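DNA polymerase III subunit beta (Deinococcus radiodurans, PDB 4TRT) probably tethers DNA polymerases and other proteins to DNA and makes synthesis processive, forming a ring-shaped head-to-tail homodimer around the DNA. Local coordinates at residues K247-K258 and L324-F335; N273-E282 and Q309-V320. All blocks are in the same frame, centred on the assembly; numbering follows the deposited sequence.

Interaction 1: residues K247-K258 and L324-F335; sequences KLQVTLPATALK and LGPIDGDAELLF
Leu324 meets helix 254-258 twice: its CD1 lies 3.6 Å from Leu257 CD2, the two side chains crossing at about a right angle, and its CB is passed by the Lys258 chain running the other way. Extended beyond CG (chi2 176°), Lys258 carries NZ into the type I turn 324-327, where it donates to Gly325 O at 3.1 Å and to Ile327 O at 2.8 Å, the latter from 29° outside the carbonyl plane. Asp328 OD1 adds a long salt bridge, 4.0 Å from Lys258 NZ, and a water links the same two atoms. With an alanine in place of Lys258, both turn carbonyls would probably lose this donor, and Asp328 its distant, partly water-mediated charge partner. Gly329 O accepts from Ala254 N at 2.9 Å. Ala331, Leu333 and Phe335 then pair antiparallel with Leu252, Val250 and Leu248. Leu333 CD1 packs 4.1 Å from Leu252 CD2, while the edge of the Phe335 ring meets Val250 CG2. Phe335 O receives Lys247 N at 2.8 Å and, weakly, Leu248 N, a classic beta bulge. The chemistry thus divides: a lysine pins the turn through backbone carbonyls, whereas regular bonding and apolar packing join the strands.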
loop_
_atom_site.group_PDB
_atom_site.type_symbol
_atom_site.label_atom_id
_atom_site.label_comp_id
_atom_site.label_asym_id
_atom_site.label_seq_id
_atom_site.Cartn_x
_atom_site.Cartn_y
_atom_site.Cartn_z
ATOM N N LYS A 247 -24.555 26.956 23.245
ATOM C CA LYS A 247 -25.072 28.241 22.714
ATOM C C LYS A 247 -25.463 28.166 21.238
ATOM O O LYS A 247 -26.189 29.019 20.740
ATOM C CB LYS A 247 -23.996 29.342 22.832
ATOM C CG LYS A 247 -23.461 29.645 24.226
ATOM C CD LYS A 247 -24.548 30.124 25.147
ATOM C CE LYS A 247 -24.002 30.549 26.503
ATOM N NZ LYS A 247 -25.087 30.405 27.521
ATOM N N LEU A 248 -24.900 27.206 20.519
ATOM C CA LEU A 248 -25.089 27.115 19.085
ATOM C C LEU A 248 -25.004 25.650 18.648
ATOM O O LEU A 248 -24.100 24.928 19.063
ATOM C CB LEU A 248 -24.027 27.955 18.364
ATOM C CG LEU A 248 -23.957 27.959 16.830
ATOM C CD1 LEU A 248 -25.215 28.552 16.194
ATOM C CD2 LEU A 248 -22.713 28.731 16.392
ATOM N N GLN A 249 -25.951 25.247 17.798
ATOM C CA GLN A 249 -26.062 23.888 17.291
ATOM C C GLN A 249 -26.078 23.988 15.786
ATOM O O GLN A 249 -26.811 24.797 15.234
ATOM C CB GLN A 249 -27.367 23.247 17.775
ATOM C CG GLN A 249 -27.621 21.841 17.254
ATOM C CD GLN A 249 -28.992 21.343 17.675
ATOM O OE1 GLN A 249 -29.296 21.310 18.869
ATOM N NE2 GLN A 249 -29.848 20.992 16.693
ATOM N N VAL A 250 -25.246 23.196 15.126
ATOM C CA VAL A 250 -25.179 23.179 13.680
ATOM C C VAL A 250 -25.345 21.731 13.249
ATOM O O VAL A 250 -24.739 20.841 13.834
ATOM C CB VAL A 250 -23.827 23.745 13.175
ATOM C CG1 VAL A 250 -23.662 23.512 11.673
ATOM C CG2 VAL A 250 -23.740 25.241 13.477
ATOM N N THR A 251 -26.190 21.495 12.248
ATOM C CA THR A 251 -26.410 20.169 11.739
ATOM C C THR A 251 -26.112 20.194 10.234
ATOM O O THR A 251 -26.564 21.103 9.529
ATOM C CB THR A 251 -27.886 19.765 12.011
ATOM O OG1 THR A 251 -28.110 19.722 13.435
ATOM C CG2 THR A 251 -28.179 18.453 11.412
ATOM N N LEU A 252 -25.377 19.196 9.745
ATOM C CA LEU A 252 -25.008 19.142 8.339
ATOM C C LEU A 252 -24.546 17.740 7.962
ATOM O O LEU A 252 -24.260 16.932 8.842
ATOM C CB LEU A 252 -23.908 20.177 8.037
ATOM C CG LEU A 252 -22.509 19.889 8.568
ATOM C CD1 LEU A 252 -21.582 20.998 8.103
ATOM C CD2 LEU A 252 -22.426 19.749 10.088
ATOM N N PRO A 253 -24.451 17.458 6.658
ATOM C CA PRO A 253 -24.006 16.140 6.210
ATOM C C PRO A 253 -22.578 15.846 6.642
ATOM O O PRO A 253 -21.691 16.680 6.446
ATOM C CB PRO A 253 -24.092 16.242 4.690
ATOM C CG PRO A 253 -25.055 17.351 4.422
ATOM C CD PRO A 253 -24.806 18.326 5.517
ATOM N N ALA A 254 -22.373 14.682 7.249
ATOM C CA ALA A 254 -21.080 14.313 7.793
ATOM C C ALA A 254 -20.017 14.243 6.709
ATOM O O ALA A 254 -18.885 14.691 6.914
ATOM C CB ALA A 254 -21.176 12.974 8.498
ATOM N N THR A 255 -20.370 13.676 5.564
ATOM C CA THR A 255 -19.367 13.436 4.526
ATOM C C THR A 255 -18.901 14.751 3.933
ATOM O O THR A 255 -17.687 14.937 3.711
ATOM C CB THR A 255 -19.900 12.522 3.418
ATOM O OG1 THR A 255 -20.125 11.219 3.960
ATOM C CG2 THR A 255 -18.929 12.444 2.234
ATOM N N ALA A 256 -19.841 15.670 3.702
ATOM C CA ALA A 256 -19.464 16.997 3.192
ATOM C C ALA A 256 -18.519 17.700 4.165
ATOM O O ALA A 256 -17.504 18.285 3.748
ATOM C CB ALA A 256 -20.689 17.845 2.871
ATOM N N LEU A 257 -18.806 17.615 5.467
ATOM C CA LEU A 257 -17.953 18.264 6.466
ATOM C C LEU A 257 -16.561 17.642 6.514
ATOM O O LEU A 257 -15.557 18.367 6.586
ATOM C CB LEU A 257 -18.605 18.247 7.858
ATOM C CG LEU A 257 -17.779 18.811 9.005
ATOM C CD1 LEU A 257 -17.485 20.309 8.820
ATOM C CD2 LEU A 257 -18.498 18.527 10.327
ATOM N N LYS A 258 -16.488 16.316 6.470
ATOM C CA LYS A 258 -15.194 15.627 6.502
ATOM C C LYS A 258 -14.354 15.995 5.300
ATOM O O LYS A 258 -13.179 16.282 5.440
ATOM C CB LYS A 258 -15.364 14.118 6.517
ATOM C CG LYS A 258 -15.976 13.590 7.806
ATOM C CD LYS A 258 -16.194 12.082 7.696
ATOM C CE LYS A 258 -17.069 11.604 8.819
ATOM N NZ LYS A 258 -17.173 10.113 8.836
ATOM N N LEU A 324 -14.644 13.356 13.972
ATOM C CA LEU A 324 -15.716 13.098 13.010
ATOM C C LEU A 324 -15.748 11.689 12.449
ATOM O O LEU A 324 -16.785 11.252 11.915
ATOM C CB LEU A 324 -15.640 14.078 11.839
ATOM C CG LEU A 324 -15.918 15.526 12.199
ATOM C CD1 LEU A 324 -15.679 16.382 10.966
ATOM C CD2 LEU A 324 -17.347 15.682 12.720
ATOM N N GLY A 325 -14.615 10.990 12.528
ATOM C CA GLY A 325 -14.447 9.688 11.895
ATOM C C GLY A 325 -15.615 8.740 12.067
ATOM O O GLY A 325 -16.149 8.243 11.082
ATOM N N PRO A 326 -16.017 8.478 13.316
ATOM C CA PRO A 326 -17.144 7.569 13.593
ATOM C C PRO A 326 -18.549 8.113 13.279
ATOM O O PRO A 326 -19.511 7.398 13.450
ATOM C CB PRO A 326 -17.024 7.324 15.100
ATOM C CG PRO A 326 -15.611 7.658 15.442
ATOM C CD PRO A 326 -15.285 8.816 14.552
ATOM N N ILE A 327 -18.666 9.359 12.841
ATOM C CA ILE A 327 -19.963 9.959 12.543
ATOM C C ILE A 327 -20.316 9.784 11.065
ATOM O O ILE A 327 -19.586 10.233 10.190
ATOM C CB ILE A 327 -20.006 11.456 12.904
ATOM C CG1 ILE A 327 -19.749 11.647 14.402
ATOM C CG2 ILE A 327 -21.357 12.056 12.510
ATOM C CD1 ILE A 327 -19.553 13.083 14.873
ATOM N N ASP A 328 -21.462 9.147 10.814
ATOM C CA ASP A 328 -22.012 8.962 9.465
ATOM C C ASP A 328 -23.403 9.607 9.324
ATOM O O ASP A 328 -24.128 9.778 10.295
ATOM C CB ASP A 328 -22.153 7.474 9.175
ATOM C CG ASP A 328 -20.834 6.722 9.280
ATOM O OD1 ASP A 328 -19.835 7.197 8.710
ATOM O OD2 ASP A 328 -20.813 5.639 9.899
ATOM N N GLY A 329 -23.766 9.945 8.101
ATOM C CA GLY A 329 -25.058 10.545 7.825
ATOM C C GLY A 329 -25.011 12.036 8.068
ATOM O O GLY A 329 -24.533 12.799 7.235
ATOM N N ASP A 330 -25.561 12.470 9.186
ATOM C CA ASP A 330 -25.506 13.882 9.535
ATOM C C ASP A 330 -24.787 14.083 10.854
ATOM O O ASP A 330 -24.922 13.282 11.774
ATOM C CB ASP A 330 -26.923 14.447 9.562
ATOM C CG ASP A 330 -27.577 14.404 8.185
ATOM O OD1 ASP A 330 -27.206 15.221 7.300
ATOM O OD2 ASP A 330 -28.443 13.525 7.979
ATOM N N ALA A 331 -23.955 15.116 10.893
ATOM C CA ALA A 331 -23.253 15.484 12.104
ATOM C C ALA A 331 -24.000 16.609 12.811
ATOM O O ALA A 331 -24.601 17.458 12.163
ATOM C CB ALA A 331 -21.828 15.914 11.773
ATOM N N GLU A 332 -23.933 16.592 14.141
ATOM C CA GLU A 332 -24.440 17.639 15.000
ATOM C C GLU A 332 -23.241 18.218 15.731
ATOM O O GLU A 332 -22.495 17.492 16.381
ATOM C CB GLU A 332 -25.407 17.024 16.012
ATOM C CG GLU A 332 -26.681 17.786 16.254
ATOM C CD GLU A 332 -27.675 16.954 17.070
ATOM O OE1 GLU A 332 -27.370 16.667 18.235
ATOM O OE2 GLU A 332 -28.747 16.570 16.548
ATOM N N LEU A 333 -23.022 19.518 15.589
ATOM C CA LEU A 333 -21.907 20.199 16.267
ATOM C C LEU A 333 -22.515 21.127 17.304
ATOM O O LEU A 333 -23.319 21.999 16.960
ATOM C CB LEU A 333 -21.074 21.026 15.262
ATOM C CG LEU A 333 -20.788 20.397 13.894
ATOM C CD1 LEU A 333 -20.018 21.373 13.024
ATOM C CD2 LEU A 333 -20.058 19.059 14.055
ATOM N N LEU A 334 -22.130 20.944 18.561
ATOM C CA LEU A 334 -22.657 21.718 19.657
ATOM C C LEU A 334 -21.528 22.549 20.262
ATOM O O LEU A 334 -20.550 22.002 20.779
ATOM C CB LEU A 334 -23.220 20.789 20.716
ATOM C CG LEU A 334 -24.242 19.735 20.287
ATOM C CD1 LEU A 334 -24.539 18.842 21.493
ATOM C CD2 LEU A 334 -25.507 20.369 19.765
ATOM N N PHE A 335 -21.685 23.872 20.210
ATOM C CA PHE A 335 -20.653 24.807 20.624
ATOM C C PHE A 335 -21.053 25.511 21.907
ATOM O O PHE A 335 -22.207 25.950 22.047
ATOM C CB PHE A 335 -20.425 25.848 19.532
ATOM C CG PHE A 335 -19.977 25.270 18.240
ATOM C CD1 PHE A 335 -18.721 24.691 18.125
ATOM C CD2 PHE A 335 -20.815 25.293 17.129
ATOM C CE1 PHE A 335 -18.291 24.172 16.918
ATOM C CE2 PHE A 335 -20.399 24.752 15.926
ATOM C CZ PHE A 335 -19.129 24.200 15.822
HETATM O O HOH W 1 -22.896 12.305 4.897
HETATM O O HOH W 2 -21.514 9.942 6.279
HETATM O O HOH W 3 -19.138 9.407 7.115
#

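Interaction 2: residues N273-E282 and Q309-V320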
loop_
_atom_site.group_PDB
_atom_site.type_symbol
_atom_site.label_atom_id
_atom_site.label_comp_id
_atom_site.label_asym_id
_atom_site.label_seq_id
_atom_site.Cartn_x
_atom_site.Cartn_y
_atom_site.Cartn_z
ATOM N N ASN A 273 -0.390 23.582 14.855
ATOM C CA ASN A 273 -1.459 22.683 15.306
ATOM C C ASN A 273 -2.546 22.435 14.256
ATOM O O ASN A 273 -3.726 22.303 14.596
ATOM C CB ASN A 273 -2.065 23.222 16.606
ATOM C CG ASN A 273 -1.002 23.474 17.668
ATOM O OD1 ASN A 273 -0.029 22.720 17.771
ATOM N ND2 ASN A 273 -1.155 24.555 18.427
ATOM N N ASN A 274 -2.139 22.361 12.988
ATOM C CA ASN A 274 -3.051 22.155 11.866
ATOM C C ASN A 274 -4.272 23.071 11.953
ATOM O O ASN A 274 -5.393 22.628 11.781
ATOM C CB ASN A 274 -3.526 20.701 11.826
ATOM C CG ASN A 274 -2.385 19.707 11.923
ATOM O OD1 ASN A 274 -1.523 19.664 11.060
ATOM N ND2 ASN A 274 -2.380 18.900 12.985
ATOM N N ARG A 275 -4.040 24.352 12.209
ATOM C CA ARG A 275 -5.124 25.289 12.501
ATOM C C ARG A 275 -6.189 25.412 11.387
ATOM O O ARG A 275 -5.874 25.744 10.241
ATOM C CB ARG A 275 -4.535 26.656 12.823
ATOM C CG ARG A 275 -5.546 27.681 13.288
ATOM C CD ARG A 275 -4.883 29.028 13.456
ATOM N NE ARG A 275 -5.874 30.038 13.803
ATOM C CZ ARG A 275 -6.286 30.307 15.039
ATOM N NH1 ARG A 275 -5.789 29.652 16.088
ATOM N NH2 ARG A 275 -7.196 31.252 15.229
ATOM N N VAL A 276 -7.451 25.157 11.746
ATOM C CA VAL A 276 -8.586 25.421 10.871
ATOM C C VAL A 276 -9.657 26.252 11.589
ATOM O O VAL A 276 -10.070 25.920 12.711
ATOM C CB VAL A 276 -9.211 24.112 10.346
ATOM C CG1 VAL A 276 -9.668 23.225 11.501
ATOM C CG2 VAL A 276 -10.377 24.411 9.403
ATOM N N GLU A 277 -10.093 27.330 10.940
ATOM C CA GLU A 277 -11.119 28.201 11.487
ATOM C C GLU A 277 -12.499 27.706 11.053
ATOM O O GLU A 277 -12.703 27.313 9.903
ATOM C CB GLU A 277 -10.885 29.655 11.056
ATOM C CG GLU A 277 -12.025 30.632 11.327
ATOM C CD GLU A 277 -11.812 31.970 10.615
ATOM O OE1 GLU A 277 -10.668 32.505 10.656
ATOM O OE2 GLU A 277 -12.769 32.484 9.997
ATOM N N PHE A 278 -13.418 27.684 12.007
ATOM C CA PHE A 278 -14.820 27.370 11.758
ATOM C C PHE A 278 -15.564 28.678 11.946
ATOM O O PHE A 278 -15.487 29.260 13.028
ATOM C CB PHE A 278 -15.345 26.414 12.815
ATOM C CG PHE A 278 -15.104 24.969 12.532
ATOM C CD1 PHE A 278 -13.846 24.501 12.231
ATOM C CD2 PHE A 278 -16.137 24.063 12.654
ATOM C CE1 PHE A 278 -13.625 23.161 12.002
ATOM C CE2 PHE A 278 -15.925 22.721 12.422
ATOM C CZ PHE A 278 -14.660 22.270 12.102
ATOM N N LEU A 279 -16.251 29.158 10.918
ATOM C CA LEU A 279 -17.085 30.348 11.056
ATOM C C LEU A 279 -18.521 29.982 10.706
ATOM O O LEU A 279 -18.829 29.661 9.566
ATOM C CB LEU A 279 -16.594 31.486 10.157
ATOM C CG LEU A 279 -17.431 32.776 10.127
ATOM C CD1 LEU A 279 -17.440 33.430 11.499
ATOM C CD2 LEU A 279 -16.884 33.727 9.069
ATOM N N VAL A 280 -19.393 30.024 11.702
ATOM C CA VAL A 280 -20.824 29.773 11.502
ATOM C C VAL A 280 -21.521 31.124 11.368
ATOM O O VAL A 280 -21.391 31.985 12.238
ATOM C CB VAL A 280 -21.438 28.966 12.674
ATOM C CG1 VAL A 280 -22.914 28.639 12.402
ATOM C CG2 VAL A 280 -20.630 27.695 12.946
ATOM N N SER A 281 -22.262 31.303 10.280
ATOM C CA SER A 281 -23.017 32.511 10.050
ATOM C C SER A 281 -24.052 32.321 8.949
ATOM O O SER A 281 -23.751 31.705 7.926
ATOM C CB SER A 281 -22.070 33.637 9.641
ATOM O OG SER A 281 -22.765 34.844 9.759
ATOM N N GLU A 282 -25.256 32.853 9.160
ATOM C CA GLU A 282 -26.303 32.929 8.129
ATOM C C GLU A 282 -26.562 31.601 7.430
ATOM O O GLU A 282 -26.610 31.533 6.214
ATOM C CB GLU A 282 -25.956 34.021 7.107
ATOM C CG GLU A 282 -25.900 35.404 7.724
ATOM C CD GLU A 282 -25.642 36.494 6.708
ATOM O OE1 GLU A 282 -24.665 36.376 5.943
ATOM O OE2 GLU A 282 -26.403 37.478 6.686
ATOM N N GLN A 309 -26.183 33.582 16.936
ATOM C CA GLN A 309 -26.401 33.424 15.493
ATOM C C GLN A 309 -25.097 33.387 14.693
ATOM O O GLN A 309 -25.124 33.109 13.498
ATOM C CB GLN A 309 -27.283 34.539 14.946
ATOM C CG GLN A 309 -28.724 34.481 15.428
ATOM C CD GLN A 309 -28.888 34.993 16.835
ATOM O OE1 GLN A 309 -28.424 36.076 17.165
ATOM N NE2 GLN A 309 -29.554 34.206 17.681
ATOM N N ALA A 310 -23.968 33.667 15.345
ATOM C CA ALA A 310 -22.675 33.605 14.664
ATOM C C ALA A 310 -21.583 33.238 15.649
ATOM O O ALA A 310 -21.655 33.591 16.820
ATOM C CB ALA A 310 -22.353 34.920 13.968
ATOM N N MET A 311 -20.590 32.500 15.175
ATOM C CA MET A 311 -19.472 32.113 16.016
ATOM C C MET A 311 -18.256 31.781 15.168
ATOM O O MET A 311 -18.374 31.187 14.089
ATOM C CB MET A 311 -19.835 30.909 16.902
ATOM C CG MET A 311 -18.927 30.753 18.103
ATOM S SD MET A 311 -19.422 29.426 19.237
ATOM C CE MET A 311 -20.799 30.165 20.120
ATOM N N SER A 312 -17.094 32.172 15.682
ATOM C CA SER A 312 -15.819 31.879 15.069
ATOM C C SER A 312 -14.943 31.097 16.038
ATOM O O SER A 312 -14.691 31.547 17.166
ATOM C CB SER A 312 -15.106 33.168 14.676
ATOM O OG SER A 312 -13.955 32.835 13.921
ATOM N N LEU A 313 -14.497 29.925 15.602
ATOM C CA LEU A 313 -13.691 29.037 16.433
ATOM C C LEU A 313 -12.479 28.547 15.646
ATOM O O LEU A 313 -12.475 28.596 14.412
ATOM C CB LEU A 313 -14.514 27.829 16.896
ATOM C CG LEU A 313 -15.906 28.066 17.486
ATOM C CD1 LEU A 313 -16.982 27.843 16.429
ATOM C CD2 LEU A 313 -16.143 27.187 18.707
ATOM N N ALA A 314 -11.454 28.104 16.370
ATOM C CA ALA A 314 -10.246 27.534 15.778
ATOM C C ALA A 314 -9.994 26.168 16.387
ATOM O O ALA A 314 -9.995 26.025 17.619
ATOM C CB ALA A 314 -9.045 28.443 16.047
ATOM N N PHE A 315 -9.758 25.181 15.526
ATOM C CA PHE A 315 -9.509 23.795 15.917
ATOM C C PHE A 315 -8.277 23.203 15.210
ATOM O O PHE A 315 -7.934 23.599 14.099
ATOM C CB PHE A 315 -10.708 22.902 15.538
ATOM C CG PHE A 315 -11.980 23.199 16.299
ATOM C CD1 PHE A 315 -12.106 22.859 17.633
ATOM C CD2 PHE A 315 -13.053 23.806 15.674
ATOM C CE1 PHE A 315 -13.280 23.128 18.333
ATOM C CE2 PHE A 315 -14.227 24.086 16.367
ATOM C CZ PHE A 315 -14.347 23.740 17.696
ATOM N N ASN A 316 -7.665 22.211 15.850
ATOM C CA ASN A 316 -6.698 21.315 15.201
ATOM C C ASN A 316 -7.465 20.451 14.191
ATOM O O ASN A 316 -8.240 19.561 14.593
ATOM C CB ASN A 316 -6.018 20.455 16.287
ATOM C CG ASN A 316 -4.928 19.538 15.755
ATOM O OD1 ASN A 316 -4.984 19.023 14.632
ATOM N ND2 ASN A 316 -3.931 19.314 16.585
ATOM N N ALA A 317 -7.249 20.701 12.893
ATOM C CA ALA A 317 -7.957 19.949 11.833
ATOM C C ALA A 317 -7.793 18.422 11.933
ATOM O O ALA A 317 -8.725 17.672 11.621
ATOM C CB ALA A 317 -7.528 20.421 10.441
ATOM N N ARG A 318 -6.627 17.958 12.343
ATOM C CA ARG A 318 -6.407 16.523 12.492
ATOM C C ARG A 318 -7.305 15.955 13.595
ATOM O O ARG A 318 -7.889 14.879 13.442
ATOM C CB ARG A 318 -4.931 16.191 12.801
ATOM C CG ARG A 318 -4.718 14.689 13.045
ATOM C CD ARG A 318 -3.250 14.303 13.145
ATOM N NE ARG A 318 -2.471 14.642 11.946
ATOM C CZ ARG A 318 -2.456 13.945 10.806
ATOM N NH1 ARG A 318 -3.199 12.850 10.659
ATOM N NH2 ARG A 318 -1.696 14.358 9.791
ATOM N N HIS A 319 -7.408 16.679 14.706
ATOM C CA HIS A 319 -8.301 16.271 15.803
ATOM C C HIS A 319 -9.746 16.346 15.388
ATOM O O HIS A 319 -10.557 15.537 15.821
ATOM C CB HIS A 319 -8.010 17.066 17.072
ATOM C CG HIS A 319 -6.620 16.791 17.631
ATOM N ND1 HIS A 319 -6.197 17.269 18.815
ATOM C CD2 HIS A 319 -5.554 16.041 17.108
ATOM C CE1 HIS A 319 -4.930 16.862 19.036
ATOM N NE2 HIS A 319 -4.540 16.106 17.992
ATOM N N VAL A 320 -10.075 17.287 14.513
ATOM C CA VAL A 320 -11.436 17.403 13.980
ATOM C C VAL A 320 -11.780 16.140 13.191
ATOM O O VAL A 320 -12.844 15.543 13.388
ATOM C CB VAL A 320 -11.625 18.665 13.099
ATOM C CG1 VAL A 320 -12.915 18.559 12.300
ATOM C CG2 VAL A 320 -11.640 19.932 13.952
#
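Phe278 and Phe315 form an edge-to-face pair between the antiparallel strands 275-281 and 310-316, and the course of Phe278 shows how it is built. Its CB lies 4.2 Å from CD1 of Leu313, its hydrogen-bonded pair partner on the neighbouring strand. With chi1 at -86°, CG stands opposite the carbonyl carbon, and the ring offers one face to Phe315. Phe278 CG is 3.9 Å from Phe315 CD2, CD1 comes to 3.6 Å from that atom and CE1 to 3.8 Å, so the approaching edge sits over the rim of the face rather than its middle. The planes stand at 78°, with the Phe278 and Phe315 centroids 5.0 Å apart. At the tip, Phe278 CZ meets Val320 CG1 at 4.1 Å, close to the ring plane, which ties the strand to helix 317-320.

On the face bearing Arg275 and Ala314, the methyl group of Ala314 rests over one side of the guanidinium. Paired backbone bonds join Val276 to Phe315, Phe278 to Leu313 and Val280 to Met311.

Where the second strand gives way to the helix, Ala317 N donates to Asn274 O at 2.9 Å. Asn274 ND2 reaches Asn316 OD1 from 35° above its carbonyl plane, the Asn274 and Asn316 side chains lying side by side. The same oxygen caps the helix, accepting weakly from Arg318 N and His319 N, so three N-H groups converge on one N-cap atom at this strand-to-helix junction.

Outside the pair, Leu285 and Leu287 of strand 284-290 also touch Phe278. Phe278 thus reaches the helix, while Phe315 packs against Phe335 of the neighbouring sheet. Such packing fits the processivity-factor fold, in which each domain sets helices against antiparallel sheets.

In the fold
Interaction 2 is nested in the chain loop closed by interaction 1, and their centres lie about 13 Å apart. Both join antiparallel strands and include the start of a helix, but in different sheets whose apolar faces meet: Phe335 CD1 is 3.6 Å from Leu313 CD2, and Val250 CG2 is 3.7 Å from Val280 CG1. Of 21 touching residues in each, 12 are buried in interaction 1 and 9 in interaction 2, so both run from the shared core to the surface. Their helical ends differ: a charged lysine grips a turn in 324-335, whereas neutral amides meet at the helix start in 309-320. Helix 317-324 carries the chain from interaction 2 back into interaction 1.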